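Local structure of hypothetical conserved protein TTC0263 (2PL2) at residues M77-A82 / L104-D109; G19-A24 / Q49-L54; A175-Q180 / L185-R190; Q143-A146 / E152-S155. The protein is of unknown function but, as a member of the tetratricopeptide repeat family, builds an all-helical array of packed antiparallel helices, a fold that commonly serves as a protein-binding scaffold. All coordinates share one frame; numbering follows the deposited sequence.

Contact 1 (M77-A82 / L104-D109)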
loop_
_atom_site.group_PDB
_atom_site.type_symbol
_atom_site.label_atom_id
_atom_site.label_comp_id
_atom_site.label_asym_id
_atom_site.label_seq_id
_atom_site.Cartn_x
_atom_site.Cartn_y
_atom_site.Cartn_z
ATOM N N MET A 77 -0.751 18.973 -2.191
ATOM C CA MET A 77 -0.099 17.676 -2.392
ATOM C C MET A 77 -0.978 16.573 -1.800
ATOM O O MET A 77 -1.344 15.620 -2.490
ATOM C CB MET A 77 1.294 17.658 -1.749
ATOM C CG MET A 77 2.349 18.542 -2.449
ATOM S SD MET A 77 2.852 18.000 -4.130
ATOM C CE MET A 77 3.648 16.425 -3.727
ATOM N N VAL A 78 -1.335 16.716 -0.532
ATOM C CA VAL A 78 -2.182 15.732 0.133
ATOM C C VAL A 78 -3.457 15.528 -0.680
ATOM O O VAL A 78 -3.761 14.425 -1.121
ATOM C CB VAL A 78 -2.543 16.209 1.552
ATOM C CG1 VAL A 78 -3.639 15.348 2.135
ATOM C CG2 VAL A 78 -1.304 16.165 2.433
ATOM N N LEU A 79 -4.180 16.618 -0.892
ATOM C CA LEU A 79 -5.419 16.620 -1.657
ATOM C C LEU A 79 -5.218 15.998 -3.039
ATOM O O LEU A 79 -6.059 15.253 -3.526
ATOM C CB LEU A 79 -5.905 18.072 -1.780
ATOM C CG LEU A 79 -7.275 18.436 -2.347
ATOM C CD1 LEU A 79 -8.366 17.694 -1.603
ATOM C CD2 LEU A 79 -7.467 19.939 -2.205
ATOM N N SER A 80 -4.091 16.314 -3.658
ATOM C CA SER A 80 -3.748 15.802 -4.978
ATOM C C SER A 80 -3.623 14.279 -5.023
ATOM O O SER A 80 -4.164 13.628 -5.921
ATOM C CB SER A 80 -2.435 16.426 -5.436
ATOM O OG SER A 80 -1.950 15.766 -6.584
ATOM N N GLU A 81 -2.892 13.714 -4.066
ATOM C CA GLU A 81 -2.699 12.268 -4.010
ATOM C C GLU A 81 -3.997 11.559 -3.635
ATOM O O GLU A 81 -4.264 10.446 -4.085
ATOM C CB GLU A 81 -1.605 11.927 -2.996
ATOM C CG GLU A 81 -0.201 12.184 -3.507
ATOM C CD GLU A 81 0.702 12.785 -2.452
ATOM O OE1 GLU A 81 0.624 12.322 -1.290
ATOM O OE2 GLU A 81 1.493 13.709 -2.783
ATOM N N ALA A 82 -4.805 12.217 -2.813
ATOM C CA ALA A 82 -6.075 11.666 -2.387
ATOM C C ALA A 82 -6.993 11.426 -3.582
ATOM O O ALA A 82 -7.675 10.399 -3.642
ATOM C CB ALA A 82 -6.733 12.601 -1.387
ATOM N N LEU A 104 -5.379 17.370 -11.235
ATOM C CA LEU A 104 -4.642 18.254 -12.135
ATOM C C LEU A 104 -4.925 19.696 -11.771
ATOM O O LEU A 104 -4.035 20.550 -11.799
ATOM C CB LEU A 104 -5.073 18.055 -13.583
ATOM C CG LEU A 104 -4.406 16.984 -14.439
ATOM C CD1 LEU A 104 -4.838 17.193 -15.885
ATOM C CD2 LEU A 104 -2.890 17.087 -14.330
ATOM N N SER A 105 -6.181 19.963 -11.441
ATOM C CA SER A 105 -6.602 21.304 -11.091
ATOM C C SER A 105 -5.930 21.793 -9.824
ATOM O O SER A 105 -5.408 22.903 -9.774
ATOM C CB SER A 105 -8.125 21.338 -10.925
ATOM O OG SER A 105 -8.587 22.662 -10.736
ATOM N N VAL A 106 -5.938 20.960 -8.797
ATOM C CA VAL A 106 -5.340 21.331 -7.521
ATOM C C VAL A 106 -3.823 21.485 -7.635
ATOM O O VAL A 106 -3.216 22.346 -6.997
ATOM C CB VAL A 106 -5.695 20.278 -6.443
ATOM C CG1 VAL A 106 -5.040 20.631 -5.141
ATOM C CG2 VAL A 106 -7.220 20.206 -6.260
ATOM N N LEU A 107 -3.207 20.636 -8.449
ATOM C CA LEU A 107 -1.768 20.701 -8.651
ATOM C C LEU A 107 -1.463 22.015 -9.344
ATOM O O LEU A 107 -0.502 22.695 -8.998
ATOM C CB LEU A 107 -1.291 19.513 -9.500
ATOM C CG LEU A 107 -1.232 18.170 -8.764
ATOM C CD1 LEU A 107 -0.965 17.051 -9.753
ATOM C CD2 LEU A 107 -0.129 18.217 -7.720
ATOM N N LYS A 108 -2.299 22.375 -10.312
ATOM C CA LYS A 108 -2.135 23.633 -11.034
ATOM C C LYS A 108 -2.200 24.824 -10.070
ATOM O O LYS A 108 -1.360 25.723 -10.136
ATOM C CB LYS A 108 -3.218 23.767 -12.099
ATOM C CG LYS A 108 -2.963 24.888 -13.077
ATOM C CD LYS A 108 -1.683 24.651 -13.860
ATOM C CE LYS A 108 -1.381 25.827 -14.783
ATOM N NZ LYS A 108 -0.121 25.594 -15.561
ATOM N N ASP A 109 -3.187 24.828 -9.167
ATOM C CA ASP A 109 -3.322 25.914 -8.189
ATOM C C ASP A 109 -2.071 25.964 -7.325
ATOM O O ASP A 109 -1.594 27.040 -6.970
ATOM C CB ASP A 109 -4.525 25.725 -7.244
ATOM C CG ASP A 109 -5.848 25.593 -7.968
ATOM O OD1 ASP A 109 -5.998 26.149 -9.083
ATOM O OD2 ASP A 109 -6.753 24.937 -7.395
#
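In the tetratricopeptide repeat array, helix 73-88 and the next helix in the chain, 93-113, pack against each other through Leu-79 and Ser-80 on one side and Val-106 and Leu-107 on the other. The two segments run in roughly opposite directions, and the backbones come nearest at Ser-80 and Val-106, whose CA atoms are 6.3 Å apart. The short side chain of Ser-80 lets Leu-107 come down against it. The serine OG, turned away from its own backbone N (chi1 169°), lies against the fork of Leu-107, 3.3 Å from CG and equally close to CD2, while Ser-80 CB rests 3.7 Å from Leu-107 CD2. These are van der Waals contacts, and no hydrogen bond joins the two segments. Leu-107 starts out alongside the facing helix, and its outer part, CG with its methyls, comes round to meet the serine. Next to Ser-80 in the chain, Leu-79 is directed toward helix 93-113 and meets Val-106 at about a right angle, with Leu-79 CD2 3.9 Å from Val-106 CG1 and 4.1 Å from Val-106 CG2; one leucine methyl thus touches both valine branches. Neighbouring helices close round the pair: Leu-79 also packs on Leu-59, Lys-63 and Val-66 of helix 55-68, and Ser-80 touches Gln-123 of helix 118-130. A small residue at the close approach, flanked by aliphatic branches, is the arrangement expected of successive helices stacked in a tetratricopeptide repeat superhelix.

Contact 2 (G19-A24 / Q49-L54)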
loop_
_atom_site.group_PDB
_atom_site.type_symbol
_atom_site.label_atom_id
_atom_site.label_comp_id
_atom_site.label_asym_id
_atom_site.label_seq_id
_atom_site.Cartn_x
_atom_site.Cartn_y
_atom_site.Cartn_z
ATOM N N GLY A 19 9.086 4.211 7.163
ATOM C CA GLY A 19 8.039 3.346 6.634
ATOM C C GLY A 19 7.078 2.741 7.651
ATOM O O GLY A 19 6.240 1.903 7.296
ATOM N N ARG A 20 7.189 3.148 8.910
ATOM C CA ARG A 20 6.306 2.631 9.953
ATOM C C ARG A 20 5.155 3.635 10.116
ATOM O O ARG A 20 5.134 4.454 11.039
ATOM C CB ARG A 20 7.086 2.479 11.265
ATOM C CG ARG A 20 8.483 1.839 11.100
ATOM C CD ARG A 20 8.409 0.463 10.437
ATOM N NE ARG A 20 7.580 -0.442 11.231
ATOM C CZ ARG A 20 6.544 -1.133 10.758
ATOM N NH1 ARG A 20 6.202 -1.032 9.477
ATOM N NH2 ARG A 20 5.834 -1.912 11.576
ATOM N N TYR A 21 4.206 3.562 9.191
ATOM C CA TYR A 21 3.076 4.467 9.166
ATOM C C TYR A 21 2.118 4.311 10.335
ATOM O O TYR A 21 1.738 5.302 10.953
ATOM C CB TYR A 21 2.361 4.313 7.834
ATOM C CG TYR A 21 3.330 4.344 6.666
ATOM C CD1 TYR A 21 4.255 5.387 6.517
ATOM C CD2 TYR A 21 3.329 3.327 5.713
ATOM C CE1 TYR A 21 5.147 5.411 5.453
ATOM C CE2 TYR A 21 4.218 3.342 4.639
ATOM C CZ TYR A 21 5.123 4.384 4.514
ATOM O OH TYR A 21 6.006 4.380 3.448
ATOM N N ASP A 22 1.738 3.081 10.653
ATOM C CA ASP A 22 0.843 2.855 11.779
ATOM C C ASP A 22 1.355 3.526 13.041
ATOM O O ASP A 22 0.574 4.072 13.813
ATOM C CB ASP A 22 0.643 1.358 12.035
ATOM C CG ASP A 22 -0.489 0.788 11.221
ATOM O OD1 ASP A 22 -1.614 1.327 11.305
ATOM O OD2 ASP A 22 -0.262 -0.197 10.493
ATOM N N ALA A 23 2.662 3.481 13.262
ATOM C CA ALA A 23 3.233 4.129 14.443
ATOM C C ALA A 23 3.271 5.635 14.204
ATOM O O ALA A 23 3.145 6.426 15.139
ATOM C CB ALA A 23 4.648 3.610 14.716
ATOM N N ALA A 24 3.437 6.016 12.940
ATOM C CA ALA A 24 3.501 7.422 12.556
ATOM C C ALA A 24 2.172 8.120 12.847
ATOM O O ALA A 24 2.142 9.217 13.412
ATOM C CB ALA A 24 3.849 7.542 11.066
ATOM N N GLN A 49 -2.244 8.774 6.425
ATOM C CA GLN A 49 -3.551 8.173 6.184
ATOM C C GLN A 49 -3.641 7.594 4.776
ATOM O O GLN A 49 -4.241 6.540 4.566
ATOM C CB GLN A 49 -4.658 9.215 6.392
ATOM C CG GLN A 49 -4.754 9.737 7.828
ATOM C CD GLN A 49 -5.847 10.765 8.016
ATOM O OE1 GLN A 49 -5.930 11.735 7.263
ATOM N NE2 GLN A 49 -6.686 10.570 9.031
ATOM N N LEU A 50 -3.052 8.287 3.804
ATOM C CA LEU A 50 -3.070 7.807 2.423
ATOM C C LEU A 50 -2.325 6.469 2.375
ATOM O O LEU A 50 -2.779 5.521 1.740
ATOM C CB LEU A 50 -2.394 8.822 1.492
ATOM C CG LEU A 50 -3.123 10.127 1.138
ATOM C CD1 LEU A 50 -2.119 11.157 0.644
ATOM C CD2 LEU A 50 -4.188 9.863 0.079
ATOM N N LYS A 51 -1.183 6.406 3.059
ATOM C CA LYS A 51 -0.369 5.195 3.114
ATOM C C LYS A 51 -1.143 4.061 3.776
ATOM O O LYS A 51 -1.059 2.916 3.351
ATOM C CB LYS A 51 0.933 5.457 3.888
ATOM C CG LYS A 51 1.945 6.292 3.131
ATOM C CD LYS A 51 2.457 5.545 1.895
ATOM C CE LYS A 51 3.112 6.485 0.878
ATOM N NZ LYS A 51 4.241 7.291 1.436
ATOM N N LEU A 52 -1.907 4.384 4.816
ATOM C CA LEU A 52 -2.697 3.374 5.520
ATOM C C LEU A 52 -4.053 3.137 4.849
ATOM O O LEU A 52 -4.979 2.621 5.465
ATOM C CB LEU A 52 -2.896 3.784 6.987
ATOM C CG LEU A 52 -1.624 3.944 7.828
ATOM C CD1 LEU A 52 -1.980 4.284 9.276
ATOM C CD2 LEU A 52 -0.810 2.651 7.760
ATOM N N GLY A 53 -4.169 3.523 3.585
ATOM C CA GLY A 53 -5.418 3.330 2.863
ATOM C C GLY A 53 -6.634 4.096 3.370
ATOM O O GLY A 53 -7.757 3.812 2.948
ATOM N N LEU A 54 -6.422 5.067 4.258
ATOM C CA LEU A 54 -7.515 5.878 4.813
ATOM C C LEU A 54 -7.818 7.118 3.935
ATOM O O LEU A 54 -7.595 8.251 4.354
ATOM C CB LEU A 54 -7.145 6.336 6.226
ATOM C CG LEU A 54 -6.588 5.293 7.190
ATOM C CD1 LEU A 54 -6.450 5.917 8.571
ATOM C CD2 LEU A 54 -7.499 4.090 7.243
#
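Tyr-21, in the first turn of helix 21-32, faces Leu-52 just beyond helix 39-51, their CA atoms 6.9 Å apart, where a Schellman motif with Gly-53 at positive phi turns the chain out of the helix. The tyrosine ring is the centre of the contact. Lys-51 lays its aliphatic chain over one face: CG stands 3.9 Å from the Tyr-21 ring centroid and 7° off the normal, a CH-pi contact, and CD continues toward the hydroxyl end, 3.9 Å from Tyr-21 CZ. A bend at chi2 (-66°) lets the lysine follow the ring, and its NZ goes on to hydrogen-bond with Tyr-16 OH. Against the opposite face sits Gly-19 O, 3.5 Å above the ring plane and over its centre, so the ring is held between a backbone carbonyl and a lysine chain. At the root of the tyrosine side chain, Leu-52 CD2 packs 3.6 Å from Tyr-21 CB, and its other methyl, CD1, lies 3.6 Å from OD1 of the solvent-exposed Asp-22. Around this surface contact, Tyr-16 of helix 6-17 meets the Tyr-21 ring with planes at about 50°, Thr-48 of helix 39-51 also touches Tyr-21, and Leu-50 reaches over to helices 55-68 and 73-88.

Contact 3 (A175-Q180 / L185-R190)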
loop_
_atom_site.group_PDB
_atom_site.type_symbol
_atom_site.label_atom_id
_atom_site.label_comp_id
_atom_site.label_asym_id
_atom_site.label_seq_id
_atom_site.Cartn_x
_atom_site.Cartn_y
_atom_site.Cartn_z
ATOM N N ALA A 175 19.198 2.555 -14.651
ATOM C CA ALA A 175 20.664 2.455 -14.545
ATOM C C ALA A 175 21.221 3.741 -13.926
ATOM O O ALA A 175 22.135 3.702 -13.095
ATOM C CB ALA A 175 21.274 2.219 -15.922
ATOM N N LYS A 176 20.663 4.882 -14.323
ATOM C CA LYS A 176 21.103 6.159 -13.769
ATOM C C LYS A 176 20.659 6.273 -12.311
ATOM O O LYS A 176 21.456 6.590 -11.425
ATOM C CB LYS A 176 20.513 7.325 -14.564
ATOM C CG LYS A 176 21.035 8.677 -14.096
ATOM C CD LYS A 176 22.557 8.744 -14.238
ATOM C CE LYS A 176 23.163 9.863 -13.408
ATOM N NZ LYS A 176 22.747 11.217 -13.876
ATOM N N ALA A 177 19.374 6.019 -12.072
ATOM C CA ALA A 177 18.819 6.072 -10.723
ATOM C C ALA A 177 19.654 5.200 -9.800
ATOM O O ALA A 177 19.955 5.590 -8.674
ATOM C CB ALA A 177 17.356 5.606 -10.729
ATOM N N LEU A 178 20.052 4.026 -10.285
ATOM C CA LEU A 178 20.876 3.121 -9.475
ATOM C C LEU A 178 22.296 3.620 -9.230
ATOM O O LEU A 178 22.966 3.146 -8.320
ATOM C CB LEU A 178 20.903 1.715 -10.085
ATOM C CG LEU A 178 19.720 0.876 -9.574
ATOM C CD1 LEU A 178 19.495 -0.315 -10.458
ATOM C CD2 LEU A 178 19.988 0.458 -8.122
ATOM N N GLU A 179 22.766 4.575 -10.028
ATOM C CA GLU A 179 24.095 5.116 -9.787
ATOM C C GLU A 179 23.996 6.116 -8.639
ATOM O O GLU A 179 24.931 6.296 -7.868
ATOM C CB GLU A 179 24.645 5.801 -11.043
ATOM C CG GLU A 179 24.712 4.890 -12.271
ATOM C CD GLU A 179 25.696 3.724 -12.116
ATOM O OE1 GLU A 179 25.653 3.031 -11.072
ATOM O OE2 GLU A 179 26.508 3.497 -13.046
ATOM N N GLN A 180 22.851 6.771 -8.513
ATOM C CA GLN A 180 22.672 7.734 -7.424
ATOM C C GLN A 180 22.502 7.011 -6.090
ATOM O O GLN A 180 22.953 7.500 -5.044
ATOM C CB GLN A 180 21.472 8.627 -7.705
ATOM C CG GLN A 180 21.633 9.414 -8.975
ATOM C CD GLN A 180 20.335 10.036 -9.427
ATOM O OE1 GLN A 180 19.289 9.371 -9.448
ATOM N NE2 GLN A 180 20.387 11.314 -9.808
ATOM N N LEU A 185 17.511 -1.531 -3.080
ATOM C CA LEU A 185 16.863 -2.771 -3.482
ATOM C C LEU A 185 15.555 -2.515 -4.205
ATOM O O LEU A 185 15.229 -3.192 -5.178
ATOM C CB LEU A 185 16.669 -3.663 -2.261
ATOM C CG LEU A 185 17.999 -3.925 -1.528
ATOM C CD1 LEU A 185 17.839 -5.080 -0.535
ATOM C CD2 LEU A 185 19.093 -4.249 -2.535
ATOM N N ASP A 186 14.813 -1.517 -3.743
ATOM C CA ASP A 186 13.562 -1.169 -4.376
ATOM C C ASP A 186 13.888 -0.941 -5.842
ATOM O O ASP A 186 13.265 -1.498 -6.742
ATOM C CB ASP A 186 13.011 0.108 -3.754
ATOM C CG ASP A 186 11.761 0.602 -4.461
ATOM O OD1 ASP A 186 10.710 -0.074 -4.365
ATOM O OD2 ASP A 186 11.836 1.659 -5.132
ATOM N N LEU A 187 14.896 -0.118 -6.070
ATOM C CA LEU A 187 15.345 0.193 -7.421
ATOM C C LEU A 187 15.839 -1.051 -8.198
ATOM O O LEU A 187 15.494 -1.232 -9.369
ATOM C CB LEU A 187 16.444 1.259 -7.344
ATOM C CG LEU A 187 16.453 2.327 -8.440
ATOM C CD1 LEU A 187 15.045 2.804 -8.735
ATOM C CD2 LEU A 187 17.341 3.479 -7.979
ATOM N N ARG A 188 16.617 -1.915 -7.547
ATOM C CA ARG A 188 17.130 -3.118 -8.218
ATOM C C ARG A 188 16.026 -4.019 -8.730
ATOM O O ARG A 188 16.091 -4.513 -9.850
ATOM C CB ARG A 188 18.040 -3.906 -7.285
ATOM C CG ARG A 188 19.296 -3.162 -6.917
ATOM C CD ARG A 188 20.168 -3.994 -6.000
ATOM N NE ARG A 188 21.455 -3.352 -5.753
ATOM C CZ ARG A 188 22.331 -3.776 -4.854
ATOM N NH1 ARG A 188 22.054 -4.843 -4.126
ATOM N NH2 ARG A 188 23.468 -3.123 -4.671
ATOM N N VAL A 189 14.996 -4.222 -7.916
ATOM C CA VAL A 189 13.867 -5.051 -8.318
ATOM C C VAL A 189 13.138 -4.494 -9.543
ATOM O O VAL A 189 12.741 -5.251 -10.420
ATOM C CB VAL A 189 12.834 -5.206 -7.160
ATOM C CG1 VAL A 189 11.629 -6.068 -7.636
ATOM C CG2 VAL A 189 13.493 -5.858 -5.949
ATOM N N ARG A 190 12.945 -3.179 -9.613
ATOM C CA ARG A 190 12.243 -2.607 -10.759
ATOM C C ARG A 190 13.095 -2.770 -11.995
ATOM O O ARG A 190 12.591 -3.087 -13.068
ATOM C CB ARG A 190 11.943 -1.123 -10.530
ATOM C CG ARG A 190 10.833 -0.854 -9.520
ATOM C CD ARG A 190 11.026 0.507 -8.890
ATOM N NE ARG A 190 10.044 0.791 -7.850
ATOM C CZ ARG A 190 8.819 1.256 -8.081
ATOM N NH1 ARG A 190 8.415 1.496 -9.328
ATOM N NH2 ARG A 190 7.993 1.482 -7.059
#
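Leu-187 packs against Ala-177 and Leu-178 in an antiparallel helical hairpin of the tetratricopeptide repeat fold, formed by helices 167-180 and 185-195 and closed by a short connection. The segment axes approach to 9.8 Å and run at 162° to each other. The tight part lies round Leu-187, which is buried and points at the facing helix. Its CD2 presses onto the backbone as well as the side chain of Ala-177, 3.4 Å from Ala-177 C and 3.5 Å from Ala-177 CB; the small alanine lets the methyl come down onto the helix surface. The chi1 of Leu-187, -142°, is off a staggered position, and the placement of its methyls is correspondingly less certain. Beside it Leu-178 slides past in the opposite direction, its CG 3.8 Å from Leu-187 CG and its CD2 3.7 Å from Leu-187 CB. Toward solvent the contact thins out. There Leu-178 CD2 meets only the first part of an exposed arginine, lying 3.9 Å from Arg-188 CG, and the two chains cross at about a right angle. From that point Arg-188 runs out extended, and its NH2 donates to Pro-182 O in the connection between the helices. On another side of helix 185-195, Leu-185 packs on Leu-185 of the second subunit, and Val-189 on Leu-18 of that subunit. One turn of the same helix carries a loose ion pair, in which Arg-190 NE reaches Asp-186 OD2 at 3.4 Å through a weak, bent hydrogen bond.

Contact 4 (Q143-A146 / E152-S155)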
loop_
_atom_site.group_PDB
_atom_site.type_symbol
_atom_site.label_atom_id
_atom_site.label_comp_id
_atom_site.label_asym_id
_atom_site.label_seq_id
_atom_site.Cartn_x
_atom_site.Cartn_y
_atom_site.Cartn_z
ATOM N N GLN A 143 10.481 18.121 -16.329
ATOM C CA GLN A 143 10.455 19.391 -15.624
ATOM C C GLN A 143 10.859 19.101 -14.185
ATOM O O GLN A 143 11.761 19.736 -13.643
ATOM C CB GLN A 143 9.048 19.993 -15.670
ATOM C CG GLN A 143 8.999 21.478 -15.959
ATOM C CD GLN A 143 9.864 22.292 -15.015
ATOM O OE1 GLN A 143 11.095 22.166 -15.019
ATOM N NE2 GLN A 143 9.229 23.144 -14.207
ATOM N N ALA A 144 10.200 18.113 -13.583
ATOM C CA ALA A 144 10.488 17.713 -12.205
ATOM C C ALA A 144 11.975 17.462 -12.032
ATOM O O ALA A 144 12.600 17.979 -11.115
ATOM C CB ALA A 144 9.707 16.448 -11.847
ATOM N N LEU A 145 12.524 16.659 -12.937
ATOM C CA LEU A 145 13.939 16.285 -12.946
ATOM C C LEU A 145 14.864 17.487 -13.079
ATOM O O LEU A 145 15.883 17.567 -12.410
ATOM C CB LEU A 145 14.177 15.311 -14.098
ATOM C CG LEU A 145 15.299 14.282 -14.044
ATOM C CD1 LEU A 145 15.281 13.509 -12.732
ATOM C CD2 LEU A 145 15.108 13.348 -15.215
ATOM N N ALA A 146 14.502 18.425 -13.944
ATOM C CA ALA A 146 15.297 19.633 -14.156
ATOM C C ALA A 146 15.440 20.406 -12.848
ATOM O O ALA A 146 16.445 21.080 -12.621
ATOM C CB ALA A 146 14.647 20.498 -15.205
ATOM N N GLU A 152 14.143 8.812 -7.137
ATOM C CA GLU A 152 12.688 8.718 -7.158
ATOM C C GLU A 152 12.117 9.237 -8.474
ATOM O O GLU A 152 11.227 8.608 -9.052
ATOM C CB GLU A 152 12.079 9.495 -5.984
ATOM C CG GLU A 152 10.546 9.612 -6.048
ATOM C CD GLU A 152 9.954 10.392 -4.888
ATOM O OE1 GLU A 152 10.502 11.455 -4.528
ATOM O OE2 GLU A 152 8.924 9.949 -4.329
ATOM N N ILE A 153 12.618 10.366 -8.970
ATOM C CA ILE A 153 12.077 10.877 -10.220
ATOM C C ILE A 153 12.582 10.078 -11.417
ATOM O O ILE A 153 11.805 9.797 -12.335
ATOM C CB ILE A 153 12.391 12.393 -10.426
ATOM C CG1 ILE A 153 12.009 13.219 -9.177
ATOM C CG2 ILE A 153 11.621 12.912 -11.645
ATOM C CD1 ILE A 153 10.485 13.294 -8.970
ATOM N N ARG A 154 13.867 9.706 -11.424
ATOM C CA ARG A 154 14.379 8.901 -12.538
ATOM C C ARG A 154 13.483 7.661 -12.663
ATOM O O ARG A 154 13.201 7.219 -13.776
ATOM C CB ARG A 154 15.825 8.437 -12.314
ATOM C CG ARG A 154 16.823 9.468 -11.790
ATOM C CD ARG A 154 17.105 10.669 -12.697
ATOM N NE ARG A 154 17.149 10.345 -14.118
ATOM C CZ ARG A 154 17.987 10.896 -14.992
ATOM N NH1 ARG A 154 18.882 11.791 -14.603
ATOM N NH2 ARG A 154 17.882 10.586 -16.272
ATOM N N SER A 155 13.029 7.121 -11.524
ATOM C CA SER A 155 12.150 5.934 -11.517
ATOM C C SER A 155 10.776 6.195 -12.138
ATOM O O SER A 155 10.249 5.373 -12.883
ATOM C CB SER A 155 11.934 5.426 -10.098
ATOM O OG SER A 155 13.135 5.474 -9.369
#
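Leu-145 of helix 134-147 lies across Arg-154 of helix 151-164 at about a right angle and passes Ile-153 in the opposite sense, its two methyls dividing the work. CD2 lies over the face of the guanidinium, 3.7 Å above its plane and over its centre. The other methyl, Leu-145 CD1, touches both partners, 3.4 Å from Arg-154 CD and 3.9 Å from Ile-153 CB. Arg-154 can offer its face in this way because its chain folds back at chi2 (-63°) and again at chi3 (-38°), carrying the guanidinium over toward the leucine. Deeper in, Ile-153 points at the facing helix and sets CG2 4.0 Å from Ala-144 CB, so a branched side chain meets a small one where the helices are close. Outside the two segments, Gln-173 OE1 hydrogen-bonds to Arg-154 NH2 and Asp-149 OD2 forms a salt bridge with NH1, holding the guanidinium while Leu-145 covers one face. The contact thus sits between two further helices: helix 118-130 bounds one side, with His-121 on Ala-144 and Leu-122 on Ile-153, and helix 167-180 the other, with Lys-176, Ala-177 and Gln-180 against Arg-154.

All four contacts join helices that follow each other in the chain, and no helix serves in two of them. Contact 1 is buried and contact 2 lies at the surface; contacts 3 and 4 are partly buried. Chemistry follows place: aliphatic branches and a serine in contact 1, an aromatic face and a lysine chain in contact 2, leucine methyls in contact 3, and an arginine plane under a leucine in contact 4. Two links tie neighbours together. Leu-50 of segment 49-54 packs on Ala-82 of segment 77-82, and Arg-154 and Ser-155 of contact 4 pack on Ala-177 and Leu-187 of contact 3. Contacts 1 and 3 lie on opposite sides of the chain's centre.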